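Local coordinates for protein RNA methyltransferase, TrmH family (Porphyromonas gingivalis, PDB 2I6D) that probably methylates RNA as a knotted methyltransferase of the TrmH (SpoU) family, with a separate domain likely to bind the RNA substrate, at residues V101-V111 and F197-S207; V179-Y190 and A217-P227. One frame throughout, in Å; residues are numbered along the deposited sequence.

Both contacts pair parallel strands of one sheet, in the region assigned to the SpoU methylase family. Contact 1 lies in the middle of that sheet, about 12 Å from the centre of the chain, and is mostly buried: backbone bonds run between leucine, valine and isoleucine side chains that meet helices 242-255 and 165-174. Contact 2, about 23 Å out, forms the sheet's edge and is only partly buried; there an arginine, a threonine and two waters tie loop and strand together. Strands 201-206 and 179-182 are neighbours, Tyr-180 bonding to Ile-202 and Val-204, so the two contacts, centres about 12 Å apart, form a continuous sheet.

Contact 1. Residues V101-V111 and F197-S207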
loop_
_atom_site.group_PDB
_atom_site.type_symbol
_atom_site.label_atom_id
_atom_site.label_comp_id
_atom_site.label_asym_id
_atom_site.label_seq_id
_atom_site.Cartn_x
_atom_site.Cartn_y
_atom_site.Cartn_z
ATOM N N VAL A 101 -2.704 10.696 10.986
ATOM C CA VAL A 101 -2.094 11.716 10.098
ATOM C C VAL A 101 -0.732 12.092 10.666
ATOM O O VAL A 101 -0.655 12.632 11.760
ATOM C CB VAL A 101 -2.950 13.022 9.944
ATOM C CG1 VAL A 101 -2.293 13.998 8.919
ATOM C CG2 VAL A 101 -4.379 12.723 9.501
ATOM N N GLU A 102 0.355 11.810 9.938
ATOM C CA GLU A 102 1.679 12.282 10.371
ATOM C C GLU A 102 2.312 12.795 9.093
ATOM O O GLU A 102 2.697 12.010 8.243
ATOM C CB GLU A 102 2.535 11.167 11.005
ATOM C CG GLU A 102 1.992 10.694 12.369
ATOM C CD GLU A 102 2.683 9.458 12.969
ATOM O OE1 GLU A 102 2.782 9.433 14.225
ATOM O OE2 GLU A 102 3.087 8.522 12.218
ATOM N N GLY A 103 2.353 14.115 8.944
ATOM C CA GLY A 103 2.732 14.727 7.685
ATOM C C GLY A 103 1.706 14.497 6.584
ATOM O O GLY A 103 0.545 14.110 6.838
ATOM N N LEU A 104 2.134 14.729 5.346
ATOM C CA LEU A 104 1.274 14.526 4.212
ATOM C C LEU A 104 0.842 13.055 4.178
ATOM O O LEU A 104 1.690 12.134 4.207
ATOM C CB LEU A 104 2.031 14.885 2.927
ATOM C CG LEU A 104 1.314 14.523 1.632
ATOM C CD1 LEU A 104 -0.074 15.278 1.580
ATOM C CD2 LEU A 104 2.238 14.899 0.445
ATOM N N THR A 105 -0.468 12.867 4.102
ATOM C CA THR A 105 -1.105 11.569 4.215
ATOM C C THR A 105 -2.003 11.398 3.003
ATOM O O THR A 105 -2.836 12.266 2.718
ATOM C CB THR A 105 -1.939 11.535 5.507
ATOM O OG1 THR A 105 -1.057 11.725 6.624
ATOM C CG2 THR A 105 -2.705 10.193 5.665
ATOM N N LEU A 106 -1.831 10.287 2.284
ATOM C CA LEU A 106 -2.627 10.007 1.104
ATOM C C LEU A 106 -3.870 9.241 1.466
ATOM O O LEU A 106 -3.840 8.363 2.357
ATOM C CB LEU A 106 -1.826 9.200 0.069
ATOM C CG LEU A 106 -0.492 9.799 -0.309
ATOM C CD1 LEU A 106 0.109 8.878 -1.392
ATOM C CD2 LEU A 106 -0.675 11.256 -0.796
ATOM N N LEU A 107 -4.976 9.605 0.818
ATOM C CA LEU A 107 -6.168 8.792 0.885
ATOM C C LEU A 107 -6.536 8.380 -0.537
ATOM O O LEU A 107 -6.709 9.223 -1.411
ATOM C CB LEU A 107 -7.329 9.543 1.551
ATOM C CG LEU A 107 -8.626 8.756 1.841
ATOM C CD1 LEU A 107 -9.451 8.505 0.601
ATOM C CD2 LEU A 107 -8.384 7.458 2.523
ATOM N N LEU A 108 -6.649 7.081 -0.750
ATOM C CA LEU A 108 -7.030 6.543 -2.053
ATOM C C LEU A 108 -8.506 6.212 -1.993
ATOM O O LEU A 108 -8.907 5.261 -1.315
ATOM C CB LEU A 108 -6.225 5.283 -2.367
ATOM C CG LEU A 108 -4.703 5.430 -2.272
ATOM C CD1 LEU A 108 -4.087 4.210 -2.941
ATOM C CD2 LEU A 108 -4.216 6.748 -2.936
ATOM N N ASP A 109 -9.320 6.998 -2.697
ATOM C CA ASP A 109 -10.798 6.810 -2.695
ATOM C C ASP A 109 -11.208 5.975 -3.910
ATOM O O ASP A 109 -11.338 6.530 -5.006
ATOM C CB ASP A 109 -11.506 8.183 -2.786
ATOM C CG ASP A 109 -13.031 8.077 -2.836
ATOM O OD1 ASP A 109 -13.591 7.088 -2.316
ATOM O OD2 ASP A 109 -13.695 9.011 -3.366
ATOM N N GLY A 110 -11.413 4.670 -3.732
ATOM C CA GLY A 110 -11.885 3.812 -4.830
ATOM C C GLY A 110 -10.853 3.602 -5.930
ATOM O O GLY A 110 -11.199 3.483 -7.110
ATOM N N VAL A 111 -9.580 3.522 -5.540
ATOM C CA VAL A 111 -8.490 3.246 -6.477
ATOM C C VAL A 111 -8.374 1.718 -6.518
ATOM O O VAL A 111 -7.689 1.090 -5.688
ATOM C CB VAL A 111 -7.178 3.920 -6.052
ATOM C CG1 VAL A 111 -6.031 3.535 -7.020
ATOM C CG2 VAL A 111 -7.347 5.432 -6.060
ATOM N N PHE A 197 5.939 19.201 3.902
ATOM C CA PHE A 197 5.715 17.754 3.910
ATOM C C PHE A 197 5.517 17.162 5.314
ATOM O O PHE A 197 4.748 16.201 5.491
ATOM C CB PHE A 197 6.904 17.063 3.240
ATOM C CG PHE A 197 6.532 15.844 2.475
ATOM C CD1 PHE A 197 6.314 15.928 1.107
ATOM C CD2 PHE A 197 6.411 14.606 3.105
ATOM C CE1 PHE A 197 5.991 14.795 0.361
ATOM C CE2 PHE A 197 6.060 13.462 2.375
ATOM C CZ PHE A 197 5.851 13.570 0.994
ATOM N N THR A 198 6.190 17.728 6.311
ATOM C CA THR A 198 6.090 17.207 7.680
ATOM C C THR A 198 4.869 17.695 8.443
ATOM O O THR A 198 4.607 17.234 9.564
ATOM C CB THR A 198 7.307 17.599 8.505
ATOM O OG1 THR A 198 7.449 19.019 8.460
ATOM C CG2 THR A 198 8.547 16.931 7.961
ATOM N N GLU A 199 4.133 18.639 7.868
ATOM C CA GLU A 199 2.934 19.159 8.521
ATOM C C GLU A 199 1.727 18.292 8.195
ATOM O O GLU A 199 1.690 17.683 7.150
ATOM C CB GLU A 199 2.668 20.592 8.096
ATOM C CG GLU A 199 3.751 21.557 8.576
ATOM C CD GLU A 199 3.462 22.988 8.160
ATOM O OE1 GLU A 199 2.673 23.659 8.862
ATOM O OE2 GLU A 199 4.030 23.450 7.153
ATOM N N PRO A 200 0.755 18.215 9.116
ATOM C CA PRO A 200 -0.414 17.371 8.875
ATOM C C PRO A 200 -1.266 17.864 7.700
ATOM O O PRO A 200 -1.608 19.032 7.611
ATOM C CB PRO A 200 -1.176 17.431 10.214
ATOM C CG PRO A 200 -0.740 18.693 10.869
ATOM C CD PRO A 200 0.704 18.875 10.442
ATOM N N ALA A 201 -1.561 16.969 6.766
ATOM C CA ALA A 201 -2.446 17.299 5.655
ATOM C C ALA A 201 -2.896 15.982 5.070
ATOM O O ALA A 201 -2.146 15.024 5.064
ATOM C CB ALA A 201 -1.704 18.079 4.545
ATOM N N ILE A 202 -4.110 15.961 4.553
ATOM C CA ILE A 202 -4.606 14.771 3.864
ATOM C C ILE A 202 -4.780 15.136 2.401
ATOM O O ILE A 202 -5.273 16.240 2.094
ATOM C CB ILE A 202 -5.951 14.299 4.481
ATOM C CG1 ILE A 202 -5.747 13.874 5.956
ATOM C CG2 ILE A 202 -6.554 13.186 3.623
ATOM C CD1 ILE A 202 -7.044 13.999 6.818
ATOM N N LEU A 203 -4.369 14.228 1.508
ATOM C CA LEU A 203 -4.518 14.424 0.073
ATOM C C LEU A 203 -5.306 13.253 -0.482
ATOM O O LEU A 203 -4.871 12.090 -0.435
ATOM C CB LEU A 203 -3.135 14.505 -0.625
ATOM C CG LEU A 203 -3.125 14.468 -2.162
ATOM C CD1 LEU A 203 -3.988 15.622 -2.716
ATOM C CD2 LEU A 203 -1.665 14.612 -2.667
ATOM N N VAL A 204 -6.461 13.575 -1.021
ATOM C CA VAL A 204 -7.384 12.557 -1.505
ATOM C C VAL A 204 -7.196 12.356 -3.003
ATOM O O VAL A 204 -7.221 13.331 -3.785
ATOM C CB VAL A 204 -8.870 12.947 -1.239
ATOM C CG1 VAL A 204 -9.829 11.827 -1.752
ATOM C CG2 VAL A 204 -9.133 13.241 0.318
ATOM N N LEU A 205 -7.060 11.094 -3.404
ATOM C CA LEU A 205 -6.904 10.727 -4.815
ATOM C C LEU A 205 -8.003 9.727 -5.187
ATOM O O LEU A 205 -8.191 8.732 -4.483
ATOM C CB LEU A 205 -5.529 10.101 -5.029
ATOM C CG LEU A 205 -4.474 11.195 -4.713
ATOM C CD1 LEU A 205 -3.277 10.651 -3.993
ATOM C CD2 LEU A 205 -4.117 11.910 -6.018
ATOM N N GLY A 206 -8.728 9.984 -6.275
ATOM C CA GLY A 206 -9.744 9.028 -6.756
ATOM C C GLY A 206 -9.302 8.291 -8.014
ATOM O O GLY A 206 -8.288 8.623 -8.597
ATOM N N SER A 207 -10.082 7.324 -8.488
ATOM C CA SER A 207 -9.718 6.695 -9.762
ATOM C C SER A 207 -9.909 7.670 -10.907
ATOM O O SER A 207 -10.819 8.483 -10.865
ATOM C CB SER A 207 -10.550 5.476 -10.036
ATOM O OG SER A 207 -11.871 5.868 -10.345
HETATM O O HOH W 1 -12.501 6.404 -7.764
#
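Two neighbouring parallel strands at the middle of the SPOUT methyltransferase sheet, 104-109 and 201-206, meet here, Leu-104 pairing with Ala-201 and Leu-108 with Leu-205. Five backbone bonds alternate between them, from Thr-105 N to Ala-201 O, 2.9 Å, through to Asp-109 N to Leu-205 O, 2.7 Å; the first is the most bent, 139° at the hydrogen. At the start of strand 104-109, Leu-104 N donates to Phe-197 O; with CG anti to the backbone N (chi1 171°), its side chain lays CD2 over one face of the Phe-197 ring, 4.2 Å from the ring centroid, a CH-pi contact. The other branch of Leu-104, CD1, rests on Leu-203 CB at 3.9 Å. Gly-103, at positive phi, brings its CA within 3.2 Å of Glu-199 O in a CA-H...O contact, while Thr-105 OG1 donates back to Gly-103 O from above the carbonyl plane. Side chains alternate between two layers, as in an alpha/beta/alpha sandwich. Leu-104, Leu-106, Leu-203 and Leu-205 belong to the face covered by helix 242-255; Leu-106 and Leu-203 lie side by side, pointing the same way, their CD2 methyls 4.0 Å apart. On the other face Leu-107, in the conformer given, lies alongside Val-204, and Ile-202 meets Val-101 CG2 at about a right angle beneath helix 165-174. At the C-terminal ends, where the direct backbone bonds stop, water 1 accepts from Ser-207 N, 2.7 Å, and lies within hydrogen-bonding distance of Asp-109 O. The Asp-109 carboxylate reaches past this pair to Ser-213 N, and Ser-207 OG to Arg-210 N.

Contact 2. Residues V179-Y190 and A217-P227; sequences VYGAFLDGQSLY and AAEITDRLTIP
Arg-223 lays its guanidinium flat on one face of the Phe-183 ring, CZ 3.6 Å from the ring centroid and the planes 18° apart, a stacked cation-pi pair. A bend at chi3 (141°) turns the group over the ring, NH1 towards CE1 and NH2 towards CG. The guanidinium is also gripped at its edge: NH2 donates to Asp-185 O at 2.9 Å, the oxygen lying in the guanidinium plane. Ala-217 CB and Ile-220 CG1 pack against the edge of the same ring, near its plane.

Strand 222-225 lies between strand 179-182 and the short edge strand 187-188, all parallel, at one end of the SPOUT sheet. Leu-224 N bonds Gly-181 O, and Phe-183 N bonds Leu-224 O, both nearly straight. After the loop through Gly-186, Gln-187 N donates to Arg-223 O, Thr-225 N to Gln-187 O and Leu-189 N to Thr-225 O. Thr-225 OG1, anti to its own carbonyl carbon (chi1 -53°), donates to Phe-183 O at 3.2 Å from well above the carbonyl plane; water 2 links that oxygen to Ile-226 N. At the opposite end Val-179 O accepts from both Thr-221 N and Asp-222 N, and Val-179 N donates to Thr-221 OG1, whose proton goes to Asp-222 OD2 at 2.6 Å.

Tyr-180 lies alongside Asp-222: Tyr-180 CD2 is 3.4 Å from Asp-222 CB and 3.7 Å from Leu-224 CD1. Trp-253 of helix 242-255 packs edge-to-face with the Tyr-180 ring. Ser-188 OG accepts from Tyr-190 N in an ST turn and touches Pro-227 CG at 3.5 Å. Pro-227 CD meets the Tyr-190 ring obliquely.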
loop_
_atom_site.group_PDB
_atom_site.type_symbol
_atom_site.label_atom_id
_atom_site.label_comp_id
_atom_site.label_asym_id
_atom_site.label_seq_id
_atom_site.Cartn_x
_atom_site.Cartn_y
_atom_site.Cartn_z
ATOM N N VAL A 179 -7.725 19.243 4.106
ATOM C CA VAL A 179 -8.040 18.107 3.275
ATOM C C VAL A 179 -8.015 18.532 1.815
ATOM O O VAL A 179 -8.914 19.228 1.333
ATOM C CB VAL A 179 -9.409 17.467 3.641
ATOM C CG1 VAL A 179 -9.639 16.215 2.799
ATOM C CG2 VAL A 179 -9.468 17.127 5.138
ATOM N N TYR A 180 -6.975 18.111 1.122
ATOM C CA TYR A 180 -6.787 18.447 -0.282
ATOM C C TYR A 180 -7.322 17.303 -1.130
ATOM O O TYR A 180 -7.372 16.145 -0.680
ATOM C CB TYR A 180 -5.290 18.633 -0.565
ATOM C CG TYR A 180 -4.718 19.812 0.150
ATOM C CD1 TYR A 180 -4.192 19.685 1.435
ATOM C CD2 TYR A 180 -4.686 21.062 -0.463
ATOM C CE1 TYR A 180 -3.667 20.779 2.097
ATOM C CE2 TYR A 180 -4.158 22.159 0.180
ATOM C CZ TYR A 180 -3.648 22.007 1.463
ATOM O OH TYR A 180 -3.135 23.097 2.131
ATOM N N GLY A 181 -7.757 17.635 -2.335
ATOM C CA GLY A 181 -8.247 16.636 -3.289
ATOM C C GLY A 181 -7.806 16.967 -4.692
ATOM O O GLY A 181 -7.773 18.146 -5.083
ATOM N N ALA A 182 -7.510 15.926 -5.473
ATOM C CA ALA A 182 -7.089 16.090 -6.858
ATOM C C ALA A 182 -8.317 16.014 -7.775
ATOM O O ALA A 182 -9.039 14.998 -7.777
ATOM C CB ALA A 182 -6.084 15.003 -7.228
ATOM N N PHE A 183 -8.577 17.106 -8.496
ATOM C CA PHE A 183 -9.764 17.224 -9.344
ATOM C C PHE A 183 -9.372 17.751 -10.699
ATOM O O PHE A 183 -8.273 18.276 -10.864
ATOM C CB PHE A 183 -10.762 18.197 -8.731
ATOM C CG PHE A 183 -11.404 17.683 -7.466
ATOM C CD1 PHE A 183 -12.538 16.874 -7.524
ATOM C CD2 PHE A 183 -10.878 18.014 -6.225
ATOM C CE1 PHE A 183 -13.137 16.396 -6.342
ATOM C CE2 PHE A 183 -11.457 17.550 -5.054
ATOM C CZ PHE A 183 -12.608 16.751 -5.116
ATOM N N LEU A 184 -10.263 17.610 -11.670
ATOM C CA LEU A 184 -10.004 18.148 -12.996
ATOM C C LEU A 184 -10.264 19.650 -13.054
ATOM O O LEU A 184 -9.786 20.345 -13.952
ATOM C CB LEU A 184 -10.832 17.396 -14.038
ATOM C CG LEU A 184 -10.424 15.927 -14.222
ATOM C CD1 LEU A 184 -11.312 15.228 -15.264
ATOM C CD2 LEU A 184 -8.926 15.795 -14.592
ATOM N N ASP A 185 -11.056 20.122 -12.100
ATOM C CA ASP A 185 -11.356 21.544 -11.924
ATOM C C ASP A 185 -10.969 21.912 -10.495
ATOM O O ASP A 185 -11.429 21.271 -9.537
ATOM C CB ASP A 185 -12.855 21.809 -12.136
ATOM C CG ASP A 185 -13.265 23.250 -11.805
ATOM O OD1 ASP A 185 -12.808 23.789 -10.770
ATOM O OD2 ASP A 185 -14.064 23.842 -12.570
ATOM N N GLY A 186 -10.138 22.933 -10.337
ATOM C CA GLY A 186 -9.697 23.343 -9.010
ATOM C C GLY A 186 -8.563 24.334 -9.139
ATOM O O GLY A 186 -8.260 24.799 -10.228
ATOM N N GLN A 187 -7.919 24.648 -8.025
ATOM C CA GLN A 187 -6.765 25.548 -8.051
ATOM C C GLN A 187 -5.519 24.844 -8.601
ATOM O O GLN A 187 -5.217 23.741 -8.178
ATOM C CB GLN A 187 -6.465 26.018 -6.632
ATOM C CG GLN A 187 -5.293 26.987 -6.567
ATOM C CD GLN A 187 -5.178 27.651 -5.212
ATOM O OE1 GLN A 187 -5.495 27.050 -4.187
ATOM N NE2 GLN A 187 -4.700 28.884 -5.204
ATOM N N SER A 188 -4.781 25.488 -9.506
ATOM C CA SER A 188 -3.506 24.920 -9.962
ATOM C C SER A 188 -2.651 24.569 -8.757
ATOM O O SER A 188 -2.461 25.402 -7.865
ATOM C CB SER A 188 -2.720 25.899 -10.833
ATOM O OG SER A 188 -1.406 25.394 -11.018
ATOM N N LEU A 189 -2.117 23.346 -8.724
ATOM C CA LEU A 189 -1.228 22.906 -7.641
ATOM C C LEU A 189 0.044 23.758 -7.532
ATOM O O LEU A 189 0.676 23.791 -6.478
ATOM C CB LEU A 189 -0.845 21.417 -7.779
ATOM C CG LEU A 189 0.388 21.009 -8.597
ATOM C CD1 LEU A 189 0.894 19.637 -8.210
ATOM C CD2 LEU A 189 0.102 21.064 -10.085
ATOM N N TYR A 190 0.428 24.412 -8.621
ATOM C CA TYR A 190 1.579 25.319 -8.599
ATOM C C TYR A 190 1.286 26.653 -7.930
ATOM O O TYR A 190 2.208 27.327 -7.495
ATOM C CB TYR A 190 2.121 25.546 -10.015
ATOM C CG TYR A 190 2.400 24.236 -10.711
ATOM C CD1 TYR A 190 3.144 23.232 -10.086
ATOM C CD2 TYR A 190 1.911 23.997 -11.978
ATOM C CE1 TYR A 190 3.379 22.006 -10.718
ATOM C CE2 TYR A 190 2.156 22.793 -12.623
ATOM C CZ TYR A 190 2.878 21.800 -11.983
ATOM O OH TYR A 190 3.095 20.605 -12.666
ATOM N N ALA A 217 -15.911 14.242 -1.904
ATOM C CA ALA A 217 -15.602 15.580 -2.400
ATOM C C ALA A 217 -16.206 16.650 -1.471
ATOM O O ALA A 217 -15.598 17.706 -1.267
ATOM C CB ALA A 217 -16.092 15.761 -3.846
ATOM N N ALA A 218 -17.371 16.369 -0.889
ATOM C CA ALA A 218 -17.985 17.306 0.048
ATOM C C ALA A 218 -17.138 17.582 1.300
ATOM O O ALA A 218 -17.307 18.610 1.940
ATOM C CB ALA A 218 -19.409 16.860 0.441
ATOM N N GLU A 219 -16.211 16.693 1.634
ATOM C CA GLU A 219 -15.361 16.878 2.802
ATOM C C GLU A 219 -14.024 17.558 2.495
ATOM O O GLU A 219 -13.213 17.766 3.406
ATOM C CB GLU A 219 -15.079 15.522 3.459
ATOM C CG GLU A 219 -16.320 14.817 3.983
ATOM C CD GLU A 219 -17.069 15.604 5.068
ATOM O OE1 GLU A 219 -16.471 16.443 5.786
ATOM O OE2 GLU A 219 -18.276 15.378 5.197
ATOM N N ILE A 220 -13.779 17.844 1.220
ATOM C CA ILE A 220 -12.512 18.410 0.768
ATOM C C ILE A 220 -12.479 19.903 1.042
ATOM O O ILE A 220 -13.450 20.611 0.726
ATOM C CB ILE A 220 -12.360 18.250 -0.757
ATOM C CG1 ILE A 220 -12.514 16.782 -1.202
ATOM C CG2 ILE A 220 -11.107 18.910 -1.246
ATOM C CD1 ILE A 220 -11.464 15.821 -0.786
ATOM N N THR A 221 -11.388 20.394 1.633
ATOM C CA THR A 221 -11.303 21.837 1.928
ATOM C C THR A 221 -10.651 22.623 0.798
ATOM O O THR A 221 -10.950 23.787 0.606
ATOM C CB THR A 221 -10.586 22.153 3.266
ATOM O OG1 THR A 221 -9.244 21.635 3.249
ATOM C CG2 THR A 221 -11.350 21.573 4.414
ATOM N N ASP A 222 -9.799 21.963 0.034
ATOM C CA ASP A 222 -8.947 22.627 -0.956
ATOM C C ASP A 222 -8.822 21.737 -2.197
ATOM O O ASP A 222 -8.144 20.700 -2.169
ATOM C CB ASP A 222 -7.560 22.868 -0.356
ATOM C CG ASP A 222 -7.590 23.811 0.843
ATOM O OD1 ASP A 222 -7.405 25.021 0.618
ATOM O OD2 ASP A 222 -7.832 23.374 1.992
ATOM N N ARG A 223 -9.460 22.150 -3.289
ATOM C CA ARG A 223 -9.355 21.393 -4.550
ATOM C C ARG A 223 -8.112 21.797 -5.332
ATOM O O ARG A 223 -7.909 22.984 -5.575
ATOM C CB ARG A 223 -10.573 21.651 -5.441
ATOM C CG ARG A 223 -11.852 21.185 -4.872
ATOM C CD ARG A 223 -13.011 21.677 -5.766
ATOM N NE ARG A 223 -13.992 20.610 -5.829
ATOM C CZ ARG A 223 -14.302 19.904 -6.911
ATOM N NH1 ARG A 223 -15.217 18.954 -6.789
ATOM N NH2 ARG A 223 -13.752 20.160 -8.104
ATOM N N LEU A 224 -7.334 20.804 -5.747
ATOM C CA LEU A 224 -6.131 20.997 -6.542
ATOM C C LEU A 224 -6.286 20.372 -7.927
ATOM O O LEU A 224 -6.906 19.307 -8.095
ATOM C CB LEU A 224 -4.914 20.338 -5.854
ATOM C CG LEU A 224 -4.655 20.784 -4.400
ATOM C CD1 LEU A 224 -3.465 20.012 -3.845
ATOM C CD2 LEU A 224 -4.358 22.301 -4.374
ATOM N N THR A 225 -5.655 21.001 -8.907
ATOM C CA THR A 225 -5.651 20.468 -10.256
ATOM C C THR A 225 -4.225 20.520 -10.789
ATOM O O THR A 225 -3.464 21.427 -10.453
ATOM C CB THR A 225 -6.570 21.296 -11.167
ATOM O OG1 THR A 225 -7.864 21.398 -10.563
ATOM C CG2 THR A 225 -6.741 20.632 -12.508
ATOM N N ILE A 226 -3.878 19.556 -11.633
ATOM C CA ILE A 226 -2.648 19.610 -12.400
ATOM C C ILE A 226 -3.024 20.106 -13.786
ATOM O O ILE A 226 -3.687 19.400 -14.552
ATOM C CB ILE A 226 -1.984 18.213 -12.508
ATOM C CG1 ILE A 226 -1.732 17.627 -11.101
ATOM C CG2 ILE A 226 -0.694 18.298 -13.356
ATOM C CD1 ILE A 226 -1.389 16.120 -11.122
ATOM N N PRO A 227 -2.586 21.318 -14.134
ATOM C CA PRO A 227 -3.033 21.942 -15.376
ATOM C C PRO A 227 -2.544 21.180 -16.614
ATOM O O PRO A 227 -1.399 20.700 -16.640
ATOM C CB PRO A 227 -2.387 23.341 -15.336
ATOM C CG PRO A 227 -1.841 23.502 -13.932
ATOM C CD PRO A 227 -1.617 22.143 -13.383
HETATM O O HOH W 2 -5.976 17.045 -11.223
HETATM O O HOH W 3 -7.358 24.946 -3.600
#